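Local coordinates for erythrocyte membrane protein 1 (Plasmodium falciparum, PDB 2YK0) that probably binds host cell-surface receptors as an adhesin of erythrocyte rosetting, this piece being its N-terminal NTS-DBL1-alpha and CIDR-gamma head, at residues A[52-57]-A[156-161]; A[79-84]-A[164-169]; A[87-92]-A[146-151]; A[186-191]-A[276-281]. The protein carries 8 engineered substitutions. One frame throughout, in Å; residues are numbered along the deposited sequence.

Contact 1. Residues A[52-57]-A[156-161]; sequences KGTLSR and TAHDLL. Engineered in segment 156-161: Ala157 (natural residue Thr).
Arg57 lays its side chain across one face of the His158 ring. Its CB sits over that face, 4.1 Å from the centroid of the His158 ring, in a CH-pi contact; a bend at chi3 (71°) then carries the chain on, placing Arg57 NE above the same face near the rim, 3.3 Å from the His158 ring plane. The guanidinium is tilted 50° from the imidazole, too steep for a flat stack. Thr54 approaches from the edge: its backbone N lies in the ring plane, and its OG1 runs beside the imidazole, 3.2 Å from His158 CD2. One helical turn on, Leu161 CD2 packs against the backbone of Gly53, 3.5 Å from Gly53 O, and touches Leu55 CB at 4.1 Å. A loop of the N-terminal segment of PfEMP1 is thereby seated on the first turn of helix 157-176, in the Duffy-binding-like domain. That turn is fixed by a capping box: Asp159 N donates an almost straight bond (172°) to Thr156 OG1, 3.1 Å away, and Thr156 N answers toward Asp159 OD2 from above the carboxylate plane. Thr156 OG1 also shares a hydrogen bond of 3.2 Å with His158 ND1, which steadies the rotation of the imidazole. Farther out, Asp159 takes bonds from Asn155 N and Gln59 N, while Gly53 N is held by Asn263 of helix 252-272.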
loop_
_atom_site.group_PDB
_atom_site.type_symbol
_atom_site.label_atom_id
_atom_site.label_comp_id
_atom_site.label_asym_id
_atom_site.label_seq_id
_atom_site.Cartn_x
_atom_site.Cartn_y
_atom_site.Cartn_z
ATOM N N LYS A 52 27.759 -11.443 27.734
ATOM C CA LYS A 52 27.459 -12.718 27.062
ATOM C C LYS A 52 26.512 -13.550 27.943
ATOM O O LYS A 52 26.828 -13.826 29.108
ATOM C CB LYS A 52 28.757 -13.503 26.729
ATOM C CG LYS A 52 28.569 -14.877 26.082
ATOM C CD LYS A 52 28.177 -14.849 24.591
ATOM C CE LYS A 52 26.683 -15.046 24.357
ATOM N NZ LYS A 52 26.314 -15.117 22.911
ATOM N N GLY A 53 25.354 -13.890 27.371
ATOM C CA GLY A 53 24.320 -14.713 27.994
ATOM C C GLY A 53 24.542 -16.210 27.795
ATOM O O GLY A 53 24.942 -16.667 26.709
ATOM N N THR A 54 24.280 -16.984 28.874
ATOM C CA THR A 54 24.372 -18.446 28.959
ATOM C C THR A 54 22.928 -18.954 29.018
ATOM O O THR A 54 22.268 -18.812 30.056
ATOM C CB THR A 54 25.219 -18.861 30.188
ATOM O OG1 THR A 54 26.443 -18.106 30.223
ATOM C CG2 THR A 54 25.484 -20.358 30.257
ATOM N N LEU A 55 22.428 -19.512 27.882
ATOM C CA LEU A 55 21.046 -19.983 27.749
ATOM C C LEU A 55 20.542 -20.802 28.934
ATOM O O LEU A 55 19.505 -20.457 29.521
ATOM C CB LEU A 55 20.802 -20.685 26.399
ATOM C CG LEU A 55 19.375 -21.200 26.115
ATOM C CD1 LEU A 55 18.308 -20.146 26.393
ATOM C CD2 LEU A 55 19.253 -21.666 24.693
ATOM N N SER A 56 21.308 -21.853 29.295
ATOM C CA SER A 56 21.039 -22.755 30.416
ATOM C C SER A 56 20.722 -22.009 31.747
ATOM O O SER A 56 19.823 -22.420 32.485
ATOM C CB SER A 56 22.207 -23.723 30.597
ATOM O OG SER A 56 23.478 -23.099 30.491
ATOM N N ARG A 57 21.417 -20.877 31.999
ATOM C CA ARG A 57 21.292 -20.051 33.202
ATOM C C ARG A 57 20.004 -19.197 33.324
ATOM O O ARG A 57 19.727 -18.694 34.421
ATOM C CB ARG A 57 22.583 -19.229 33.420
ATOM C CG ARG A 57 23.704 -20.040 34.068
ATOM C CD ARG A 57 25.137 -19.493 33.917
ATOM N NE ARG A 57 25.499 -18.273 34.665
ATOM C CZ ARG A 57 25.022 -17.882 35.852
ATOM N NH1 ARG A 57 24.103 -18.606 36.483
ATOM N NH2 ARG A 57 25.450 -16.756 36.408
ATOM N N THR A 156 19.333 -11.010 34.895
ATOM C CA THR A 156 20.649 -11.247 34.289
ATOM C C THR A 156 20.680 -11.117 32.771
ATOM O O THR A 156 19.630 -11.123 32.119
ATOM C CB THR A 156 21.267 -12.594 34.735
ATOM O OG1 THR A 156 20.667 -13.713 34.057
ATOM C CG2 THR A 156 21.291 -12.765 36.246
ATOM N N ALA A 157 21.916 -11.083 32.209
ATOM C CA ALA A 157 22.252 -11.111 30.768
ATOM C C ALA A 157 21.751 -12.422 30.170
ATOM O O ALA A 157 21.261 -12.434 29.037
ATOM C CB ALA A 157 23.758 -11.024 30.572
ATOM N N HIS A 158 21.842 -13.517 30.969
ATOM C CA HIS A 158 21.383 -14.863 30.626
ATOM C C HIS A 158 19.859 -14.856 30.464
ATOM O O HIS A 158 19.385 -15.240 29.381
ATOM C CB HIS A 158 21.808 -15.907 31.676
ATOM C CG HIS A 158 23.191 -15.730 32.193
ATOM N ND1 HIS A 158 23.431 -15.123 33.408
ATOM C CD2 HIS A 158 24.370 -16.038 31.618
ATOM C CE1 HIS A 158 24.749 -15.101 33.541
ATOM N NE2 HIS A 158 25.353 -15.655 32.492
ATOM N N ASP A 159 19.100 -14.383 31.513
ATOM C CA ASP A 159 17.625 -14.299 31.485
ATOM C C ASP A 159 17.147 -13.625 30.175
ATOM O O ASP A 159 16.404 -14.228 29.384
ATOM C CB ASP A 159 17.057 -13.535 32.712
ATOM C CG ASP A 159 17.396 -14.076 34.088
ATOM O OD1 ASP A 159 17.875 -15.222 34.179
ATOM O OD2 ASP A 159 17.220 -13.339 35.068
ATOM N N LEU A 160 17.650 -12.407 29.921
ATOM C CA LEU A 160 17.322 -11.644 28.732
ATOM C C LEU A 160 17.576 -12.447 27.459
ATOM O O LEU A 160 16.672 -12.521 26.629
ATOM C CB LEU A 160 18.105 -10.320 28.711
ATOM C CG LEU A 160 17.804 -9.353 27.568
ATOM C CD1 LEU A 160 16.444 -8.733 27.711
ATOM C CD2 LEU A 160 18.817 -8.289 27.531
ATOM N N LEU A 161 18.770 -13.062 27.316
ATOM C CA LEU A 161 19.096 -13.840 26.128
ATOM C C LEU A 161 18.056 -14.932 25.868
ATOM O O LEU A 161 17.519 -14.990 24.765
ATOM C CB LEU A 161 20.526 -14.385 26.190
ATOM C CG LEU A 161 20.851 -15.531 25.227
ATOM C CD1 LEU A 161 21.608 -15.056 23.990
ATOM C CD2 LEU A 161 21.530 -16.642 25.938
#

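Contact 2. Residues A[79-84]-A[164-169]; sequences CNLDHL and VLVTAK
Leu81 points its isobutyl group at the flank of helix 157-176 and crosses the side chain of Val166 at a slant. The branch that reaches farthest is Leu81 CD1, which settles 3.9 Å from Val166 CG2 and 4.0 Å from Leu165 CB. The other branch stays with the valine alone, Leu81 CD2 lying 4.0 Å from the same Val166 CG2. This methyl therefore faces the fork of the leucine, and it can do so because Val166 holds CG2 beside its backbone N, with CG1 turned opposite that N (chi1 159°).

Lys169, one turn after Leu165, guards the base of the leucine. Its chain is extended through its first three torsions, with CG trans to the backbone N (chi1 179°), and bent at the last. Lys169 CD thus brushes Leu81 CB at 3.9 Å, and Lys169 CE comes to 3.2 Å from Leu81 O and 3.8 Å from Cys79 O. The loop carbonyls accordingly meet the methylene next to the ammonium, whose positive charge would probably be welcome to them; Lys169 NZ itself stands 3.6 Å from Leu81 O. No hydrogen bond joins the two segments; the contact rests on apolar packing and on the approach of the lysine end to the carbonyls.

The loop is anchored at either end of this patch by other means. Cys79 is joined by a disulfide to Cys273, just past helix 252-272, and His83 N bonds to Tyr170 OH. This agrees with the Duffy-binding-like fold, a helical core with long connecting loops stapled by disulfides.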
loop_
_atom_site.group_PDB
_atom_site.type_symbol
_atom_site.label_atom_id
_atom_site.label_comp_id
_atom_site.label_asym_id
_atom_site.label_seq_id
_atom_site.Cartn_x
_atom_site.Cartn_y
_atom_site.Cartn_z
ATOM N N CYS A 79 16.827 -24.863 20.229
ATOM C CA CYS A 79 15.962 -25.621 19.362
ATOM C C CYS A 79 14.969 -26.492 20.101
ATOM O O CYS A 79 13.975 -26.905 19.501
ATOM C CB CYS A 79 16.767 -26.366 18.304
ATOM S SG CYS A 79 17.352 -25.281 16.977
ATOM N N ASN A 80 15.169 -26.668 21.426
ATOM C CA ASN A 80 14.254 -27.404 22.302
ATOM C C ASN A 80 13.526 -26.409 23.237
ATOM O O ASN A 80 13.048 -26.791 24.306
ATOM C CB ASN A 80 14.972 -28.518 23.098
ATOM C CG ASN A 80 15.947 -29.385 22.322
ATOM O OD1 ASN A 80 15.824 -29.606 21.101
ATOM N ND2 ASN A 80 16.932 -29.927 23.035
ATOM N N LEU A 81 13.413 -25.146 22.823
ATOM C CA LEU A 81 12.715 -24.160 23.647
ATOM C C LEU A 81 11.178 -24.249 23.472
ATOM O O LEU A 81 10.682 -24.241 22.340
ATOM C CB LEU A 81 13.222 -22.716 23.363
ATOM C CG LEU A 81 14.578 -22.301 23.959
ATOM C CD1 LEU A 81 15.086 -21.035 23.321
ATOM C CD2 LEU A 81 14.483 -22.087 25.449
ATOM N N ASP A 82 10.429 -24.324 24.586
ATOM C CA ASP A 82 8.966 -24.371 24.518
ATOM C C ASP A 82 8.278 -23.268 25.280
ATOM O O ASP A 82 8.462 -23.127 26.483
ATOM C CB ASP A 82 8.373 -25.768 24.833
ATOM C CG ASP A 82 6.944 -25.730 25.354
ATOM O OD1 ASP A 82 6.774 -25.583 26.575
ATOM O OD2 ASP A 82 5.994 -25.779 24.519
ATOM N N HIS A 83 7.408 -22.558 24.569
ATOM C CA HIS A 83 6.628 -21.424 25.036
ATOM C C HIS A 83 5.741 -21.723 26.251
ATOM O O HIS A 83 5.384 -20.808 27.006
ATOM C CB HIS A 83 5.817 -20.835 23.875
ATOM C CG HIS A 83 4.663 -21.689 23.453
ATOM N ND1 HIS A 83 4.851 -22.845 22.711
ATOM C CD2 HIS A 83 3.337 -21.523 23.683
ATOM C CE1 HIS A 83 3.640 -23.349 22.528
ATOM N NE2 HIS A 83 2.695 -22.580 23.085
ATOM N N LEU A 84 5.423 -23.003 26.463
ATOM C CA LEU A 84 4.583 -23.414 27.585
ATOM C C LEU A 84 5.373 -23.374 28.886
ATOM O O LEU A 84 4.788 -23.409 29.976
ATOM C CB LEU A 84 3.982 -24.802 27.320
ATOM C CG LEU A 84 3.035 -24.871 26.111
ATOM C CD1 LEU A 84 2.916 -26.271 25.568
ATOM C CD2 LEU A 84 1.683 -24.272 26.421
ATOM N N VAL A 164 15.003 -13.410 24.400
ATOM C CA VAL A 164 15.274 -13.046 23.024
ATOM C C VAL A 164 15.346 -14.355 22.213
ATOM O O VAL A 164 14.710 -14.478 21.155
ATOM C CB VAL A 164 16.503 -12.129 22.898
ATOM C CG1 VAL A 164 16.685 -11.660 21.471
ATOM C CG2 VAL A 164 16.383 -10.918 23.821
ATOM N N LEU A 165 15.951 -15.376 22.807
ATOM C CA LEU A 165 16.047 -16.671 22.174
ATOM C C LEU A 165 14.723 -17.374 21.870
ATOM O O LEU A 165 14.582 -17.984 20.794
ATOM C CB LEU A 165 17.070 -17.554 22.900
ATOM C CG LEU A 165 18.559 -17.076 22.816
ATOM C CD1 LEU A 165 19.488 -18.194 23.095
ATOM C CD2 LEU A 165 18.924 -16.520 21.463
ATOM N N VAL A 166 13.730 -17.253 22.775
ATOM C CA VAL A 166 12.402 -17.852 22.538
ATOM C C VAL A 166 11.740 -17.091 21.394
ATOM O O VAL A 166 11.368 -17.711 20.386
ATOM C CB VAL A 166 11.548 -17.938 23.817
ATOM C CG1 VAL A 166 10.057 -18.071 23.508
ATOM C CG2 VAL A 166 12.029 -19.075 24.711
ATOM N N THR A 167 11.705 -15.742 21.513
ATOM C CA THR A 167 11.209 -14.833 20.487
ATOM C C THR A 167 11.802 -15.221 19.106
ATOM O O THR A 167 11.039 -15.497 18.191
ATOM C CB THR A 167 11.508 -13.387 20.915
ATOM O OG1 THR A 167 10.616 -13.038 21.960
ATOM C CG2 THR A 167 11.380 -12.382 19.780
ATOM N N ALA A 168 13.143 -15.300 18.986
ATOM C CA ALA A 168 13.863 -15.660 17.762
ATOM C C ALA A 168 13.463 -16.997 17.227
ATOM O O ALA A 168 13.395 -17.141 16.008
ATOM C CB ALA A 168 15.365 -15.638 17.994
ATOM N N LYS A 169 13.186 -17.981 18.112
ATOM C CA LYS A 169 12.810 -19.335 17.665
ATOM C C LYS A 169 11.455 -19.373 16.959
ATOM O O LYS A 169 11.358 -19.805 15.819
ATOM C CB LYS A 169 12.870 -20.354 18.831
ATOM C CG LYS A 169 12.453 -21.783 18.438
ATOM C CD LYS A 169 12.151 -22.664 19.631
ATOM C CE LYS A 169 11.514 -23.975 19.236
ATOM N NZ LYS A 169 10.080 -23.790 18.847
#

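Contact 3. Residues A[87-92]-A[146-151]; sequences TNIKTG and LEFLDN
The Phe148 ring presents one face to the backbone of Ile89, whose CA stands 3.9 Å from the ring centroid and only 14° off its normal, a CH-pi contact. Both branches of the isoleucine spread over the side of the ring that carries CD2 and CE2, Ile89 CG1 reaching 3.7 Å from Phe148 CD2 and Ile89 CG2 3.8 Å from Phe148 CE2. On the CE1 side the backbone N of Lys90 draws near at an oblique angle. Thr91 completes the cradle at the far end, crossing the ring nearly at right angles with its CB 3.6 Å from Phe148 CZ. The contact brings the loop after helix 63-68 against the connection between helix 136-139 and helix 157-176, both among the long connections around the helical core of the Duffy-binding-like domain. The second pair of flat groups, the amides of Asn88 and Asn151, lie close together with planes 58° apart. Asn151 carries CG between its backbone N and carbonyl carbon (chi1 60°), which turns its ND2 back to Phe148 O in a weak hydrogen bond, while its OD1 is held by Thr154 OG1. Asn88 also packs on Asn163 of helix 157-176.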
loop_
_atom_site.group_PDB
_atom_site.type_symbol
_atom_site.label_atom_id
_atom_site.label_comp_id
_atom_site.label_asym_id
_atom_site.label_seq_id
_atom_site.Cartn_x
_atom_site.Cartn_y
_atom_site.Cartn_z
ATOM N N THR A 87 8.660 -18.777 29.184
ATOM C CA THR A 87 7.901 -17.559 29.104
ATOM C C THR A 87 7.631 -17.052 30.515
ATOM O O THR A 87 7.684 -17.817 31.492
ATOM C CB THR A 87 6.630 -17.919 28.330
ATOM O OG1 THR A 87 6.566 -17.197 27.114
ATOM C CG2 THR A 87 5.357 -17.816 29.146
ATOM N N ASN A 88 7.325 -15.752 30.596
ATOM C CA ASN A 88 6.980 -15.028 31.816
ATOM C C ASN A 88 5.535 -14.553 31.749
ATOM O O ASN A 88 5.088 -13.830 32.648
ATOM C CB ASN A 88 7.920 -13.842 32.000
ATOM C CG ASN A 88 9.232 -14.198 32.647
ATOM O OD1 ASN A 88 9.255 -14.900 33.676
ATOM N ND2 ASN A 88 10.353 -13.671 32.103
ATOM N N ILE A 89 4.797 -14.980 30.686
ATOM C CA ILE A 89 3.415 -14.572 30.403
ATOM C C ILE A 89 2.501 -14.935 31.520
ATOM O O ILE A 89 2.274 -16.111 31.772
ATOM C CB ILE A 89 2.908 -15.010 29.014
ATOM C CG1 ILE A 89 3.927 -14.642 27.917
ATOM C CG2 ILE A 89 1.529 -14.410 28.727
ATOM C CD1 ILE A 89 3.921 -15.463 26.780
ATOM N N LYS A 90 2.047 -13.915 32.248
ATOM C CA LYS A 90 1.172 -14.061 33.407
ATOM C C LYS A 90 -0.161 -13.357 33.190
ATOM O O LYS A 90 -0.918 -13.181 34.150
ATOM C CB LYS A 90 1.870 -13.581 34.693
ATOM C CG LYS A 90 2.966 -14.510 35.192
ATOM C CD LYS A 90 3.299 -14.242 36.653
ATOM C CE LYS A 90 4.357 -15.171 37.199
ATOM N NZ LYS A 90 5.709 -14.546 37.231
ATOM N N THR A 91 -0.457 -12.969 31.925
ATOM C CA THR A 91 -1.717 -12.312 31.544
ATOM C C THR A 91 -2.890 -13.286 31.404
ATOM O O THR A 91 -2.690 -14.494 31.197
ATOM C CB THR A 91 -1.579 -11.465 30.256
ATOM O OG1 THR A 91 -2.799 -10.737 30.094
ATOM C CG2 THR A 91 -1.332 -12.314 28.984
ATOM N N GLY A 92 -4.096 -12.717 31.446
ATOM C CA GLY A 92 -5.338 -13.451 31.273
ATOM C C GLY A 92 -5.566 -13.870 29.835
ATOM O O GLY A 92 -5.804 -15.052 29.578
ATOM N N LEU A 146 8.051 -10.884 25.418
ATOM C CA LEU A 146 8.918 -9.747 25.754
ATOM C C LEU A 146 8.124 -8.633 26.447
ATOM O O LEU A 146 8.709 -7.739 27.075
ATOM C CB LEU A 146 9.678 -9.200 24.516
ATOM C CG LEU A 146 10.610 -10.154 23.756
ATOM C CD1 LEU A 146 11.222 -9.471 22.577
ATOM C CD2 LEU A 146 11.741 -10.654 24.620
ATOM N N GLU A 147 6.795 -8.716 26.399
ATOM C CA GLU A 147 5.947 -7.749 27.093
ATOM C C GLU A 147 5.942 -8.062 28.614
ATOM O O GLU A 147 5.318 -7.329 29.403
ATOM C CB GLU A 147 4.503 -7.800 26.552
ATOM C CG GLU A 147 4.372 -7.767 25.040
ATOM C CD GLU A 147 2.992 -7.441 24.503
ATOM O OE1 GLU A 147 2.063 -7.236 25.321
ATOM O OE2 GLU A 147 2.856 -7.325 23.262
ATOM N N PHE A 148 6.625 -9.177 28.996
ATOM C CA PHE A 148 6.674 -9.759 30.335
ATOM C C PHE A 148 7.990 -9.709 31.100
ATOM O O PHE A 148 8.050 -10.177 32.245
ATOM C CB PHE A 148 6.065 -11.153 30.277
ATOM C CG PHE A 148 4.582 -10.996 30.041
ATOM C CD1 PHE A 148 3.723 -10.660 31.095
ATOM C CD2 PHE A 148 4.060 -11.056 28.753
ATOM C CE1 PHE A 148 2.373 -10.431 30.871
ATOM C CE2 PHE A 148 2.704 -10.832 28.532
ATOM C CZ PHE A 148 1.869 -10.525 29.594
ATOM N N LEU A 149 8.997 -9.009 30.492
ATOM C CA LEU A 149 10.380 -8.760 30.915
ATOM C C LEU A 149 10.600 -8.057 32.238
ATOM O O LEU A 149 11.690 -8.210 32.791
ATOM C CB LEU A 149 11.109 -8.009 29.804
ATOM C CG LEU A 149 12.084 -8.771 28.903
ATOM C CD1 LEU A 149 11.818 -10.253 28.891
ATOM C CD2 LEU A 149 12.031 -8.225 27.489
ATOM N N ASP A 150 9.618 -7.267 32.734
ATOM C CA ASP A 150 9.730 -6.591 34.031
ATOM C C ASP A 150 9.162 -7.479 35.144
ATOM O O ASP A 150 7.951 -7.517 35.322
ATOM C CB ASP A 150 9.044 -5.205 33.995
ATOM C CG ASP A 150 8.891 -4.477 35.333
ATOM O OD1 ASP A 150 9.766 -4.651 36.220
ATOM O OD2 ASP A 150 7.916 -3.713 35.480
ATOM N N ASN A 151 10.033 -8.224 35.867
ATOM C CA ASN A 151 9.660 -9.175 36.945
ATOM C C ASN A 151 10.862 -9.594 37.798
ATOM O O ASN A 151 12.003 -9.334 37.427
ATOM C CB ASN A 151 8.955 -10.419 36.398
ATOM C CG ASN A 151 9.801 -11.196 35.421
ATOM O OD1 ASN A 151 10.849 -11.748 35.770
ATOM N ND2 ASN A 151 9.427 -11.173 34.158
#

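Contact 4. Residues A[186-191]-A[276-281]; sequences GNKAGI and PYYADY. Engineered in segment 186-191: Ala189 (natural residue Ser).
Lys188 packs its methylenes along Tyr278 and Ala279, and most of the contact is apolar. The lysine lies alongside Tyr278, pointing the same way, with Lys188 CD 3.8 Å from Tyr278 CB and Lys188 CE 3.9 Å from Tyr278 CD2; it meets the phenol ring obliquely. Closer to the backbone, Ala279 presents its methyl to the lysine, Ala279 CB standing 3.8 Å from Lys188 CB and 3.5 Å from Lys188 O. Ile191 adds a looser touch, its CG2 4.4 Å from Pro276 CD, and the engineered Ala189 rests its CA near Asp280 O.

The backbone bonds shape each partner separately. Residues 276-279 form a type I beta turn closed by Ala279 N to Pro276 O, 3.1 Å, which sets Pro276, Tyr278 and Ala279 round the lysine. On the other side, Lys188 lies at the approach to helix 189-207. The contact thus joins the start of one helix of the Duffy-binding-like domain to the loop between helix 252-272 and strand 282-284. The Cys192-Cys298 disulfide lies close by, and Ala279 shares backbone hydrogen bonds with Cys298.

Polar side-chain bonding is directed outside the pair. Bends at chi2 and chi4 (143° and -77°) steer the lysine past the tyrosine and bring its charged end near the proline ring, Lys188 NZ lying 4.0 Å from Pro276 CG, but its hydrogen bond goes to Lys182 O. Tyr281 OH bonds to Glu30 OE2, linking this loop to helix 25-40 of the N-terminal segment.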
loop_
_atom_site.group_PDB
_atom_site.type_symbol
_atom_site.label_atom_id
_atom_site.label_comp_id
_atom_site.label_asym_id
_atom_site.label_seq_id
_atom_site.Cartn_x
_atom_site.Cartn_y
_atom_site.Cartn_z
ATOM N N GLY A 186 13.118 -24.209 -7.037
ATOM C CA GLY A 186 14.479 -23.681 -7.087
ATOM C C GLY A 186 15.101 -23.441 -5.727
ATOM O O GLY A 186 14.708 -24.066 -4.734
ATOM N N ASN A 187 16.093 -22.530 -5.675
ATOM C CA ASN A 187 16.776 -22.197 -4.419
ATOM C C ASN A 187 15.865 -21.415 -3.468
ATOM O O ASN A 187 15.089 -20.545 -3.888
ATOM C CB ASN A 187 18.144 -21.524 -4.636
ATOM C CG ASN A 187 18.123 -20.068 -5.047
ATOM O OD1 ASN A 187 17.262 -19.603 -5.805
ATOM N ND2 ASN A 187 19.115 -19.325 -4.587
ATOM N N LYS A 188 15.941 -21.772 -2.189
ATOM C CA LYS A 188 15.112 -21.212 -1.130
ATOM C C LYS A 188 15.757 -19.978 -0.449
ATOM O O LYS A 188 15.519 -19.724 0.736
ATOM C CB LYS A 188 14.772 -22.335 -0.133
ATOM C CG LYS A 188 13.859 -23.420 -0.707
ATOM C CD LYS A 188 14.238 -24.801 -0.187
ATOM C CE LYS A 188 13.091 -25.776 -0.250
ATOM N NZ LYS A 188 12.113 -25.554 0.848
ATOM N N ALA A 189 16.543 -19.197 -1.230
ATOM C CA ALA A 189 17.274 -17.989 -0.818
ATOM C C ALA A 189 16.414 -16.927 -0.123
ATOM O O ALA A 189 16.887 -16.277 0.815
ATOM C CB ALA A 189 17.980 -17.376 -2.019
ATOM N N GLY A 190 15.172 -16.775 -0.597
ATOM C CA GLY A 190 14.196 -15.816 -0.097
ATOM C C GLY A 190 13.830 -15.950 1.364
ATOM O O GLY A 190 13.524 -14.948 2.008
ATOM N N ILE A 191 13.858 -17.177 1.895
ATOM C CA ILE A 191 13.508 -17.451 3.291
ATOM C C ILE A 191 14.526 -16.842 4.229
ATOM O O ILE A 191 14.140 -16.192 5.211
ATOM C CB ILE A 191 13.274 -18.962 3.537
ATOM C CG1 ILE A 191 12.092 -19.482 2.713
ATOM C CG2 ILE A 191 13.001 -19.245 4.992
ATOM C CD1 ILE A 191 12.450 -20.297 1.584
ATOM N N PRO A 276 14.932 -24.454 6.262
ATOM C CA PRO A 276 15.171 -25.712 5.527
ATOM C C PRO A 276 16.609 -25.862 5.042
ATOM O O PRO A 276 17.269 -24.861 4.767
ATOM C CB PRO A 276 14.193 -25.631 4.357
ATOM C CG PRO A 276 13.993 -24.179 4.134
ATOM C CD PRO A 276 14.134 -23.501 5.464
ATOM N N TYR A 277 17.065 -27.123 4.912
ATOM C CA TYR A 277 18.408 -27.558 4.491
ATOM C C TYR A 277 18.983 -26.862 3.250
ATOM O O TYR A 277 20.190 -26.640 3.161
ATOM C CB TYR A 277 18.389 -29.080 4.216
ATOM C CG TYR A 277 18.596 -29.978 5.419
ATOM C CD1 TYR A 277 17.702 -29.963 6.489
ATOM C CD2 TYR A 277 19.632 -30.909 5.450
ATOM C CE1 TYR A 277 17.873 -30.803 7.591
ATOM C CE2 TYR A 277 19.804 -31.768 6.541
ATOM C CZ TYR A 277 18.921 -31.710 7.611
ATOM O OH TYR A 277 19.074 -32.543 8.701
ATOM N N TYR A 278 18.115 -26.555 2.294
ATOM C CA TYR A 278 18.420 -26.040 0.963
ATOM C C TYR A 278 18.400 -24.509 0.856
ATOM O O TYR A 278 18.779 -23.952 -0.180
ATOM C CB TYR A 278 17.476 -26.736 -0.044
ATOM C CG TYR A 278 16.983 -28.072 0.490
ATOM C CD1 TYR A 278 17.780 -29.216 0.408
ATOM C CD2 TYR A 278 15.773 -28.169 1.179
ATOM C CE1 TYR A 278 17.369 -30.428 0.967
ATOM C CE2 TYR A 278 15.357 -29.375 1.751
ATOM C CZ TYR A 278 16.156 -30.505 1.635
ATOM O OH TYR A 278 15.736 -31.700 2.173
ATOM N N ALA A 279 17.999 -23.837 1.951
ATOM C CA ALA A 279 17.956 -22.385 2.057
ATOM C C ALA A 279 19.315 -21.876 2.541
ATOM O O ALA A 279 19.794 -22.294 3.599
ATOM C CB ALA A 279 16.858 -21.971 3.018
ATOM N N ASP A 280 19.958 -21.009 1.741
ATOM C CA ASP A 280 21.279 -20.456 2.047
ATOM C C ASP A 280 21.290 -18.959 1.828
ATOM O O ASP A 280 20.813 -18.502 0.792
ATOM C CB ASP A 280 22.365 -21.117 1.170
ATOM C CG ASP A 280 22.452 -22.629 1.268
ATOM O OD1 ASP A 280 22.516 -23.145 2.394
ATOM O OD2 ASP A 280 22.470 -23.293 0.213
ATOM N N TYR A 281 21.836 -18.193 2.789
ATOM C CA TYR A 281 21.916 -16.740 2.659
ATOM C C TYR A 281 23.014 -16.367 1.692
ATOM O O TYR A 281 24.158 -16.775 1.874
ATOM C CB TYR A 281 22.120 -16.043 4.016
ATOM C CG TYR A 281 21.949 -14.539 3.949
ATOM C CD1 TYR A 281 20.685 -13.960 3.937
ATOM C CD2 TYR A 281 23.053 -13.692 3.903
ATOM C CE1 TYR A 281 20.521 -12.578 3.865
ATOM C CE2 TYR A 281 22.902 -12.307 3.834
ATOM C CZ TYR A 281 21.632 -11.756 3.813
ATOM O OH TYR A 281 21.459 -10.400 3.731
#

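From the N terminus, residues 52-57 open the first long loop, which contact 1 closes at the start of helix 157-176. Contact 2 opens within that loop but closes farther along the same helix, so the two cross; they also touch, Leu55 CD2 lying 3.8 Å from Leu165 CD1. Contact 3 starts and ends inside both spans, tying together the loops that precede and follow helix 136-139, and meets contact 2 where Leu146 packs on Thr167. Contact 4 follows in series, its centre about 30 Å from that of contact 1, joining the start of helix 189-207 to the loop after helix 252-272. Contacts 1 and 2 thus bind the N-terminal segment and a later loop to one helix.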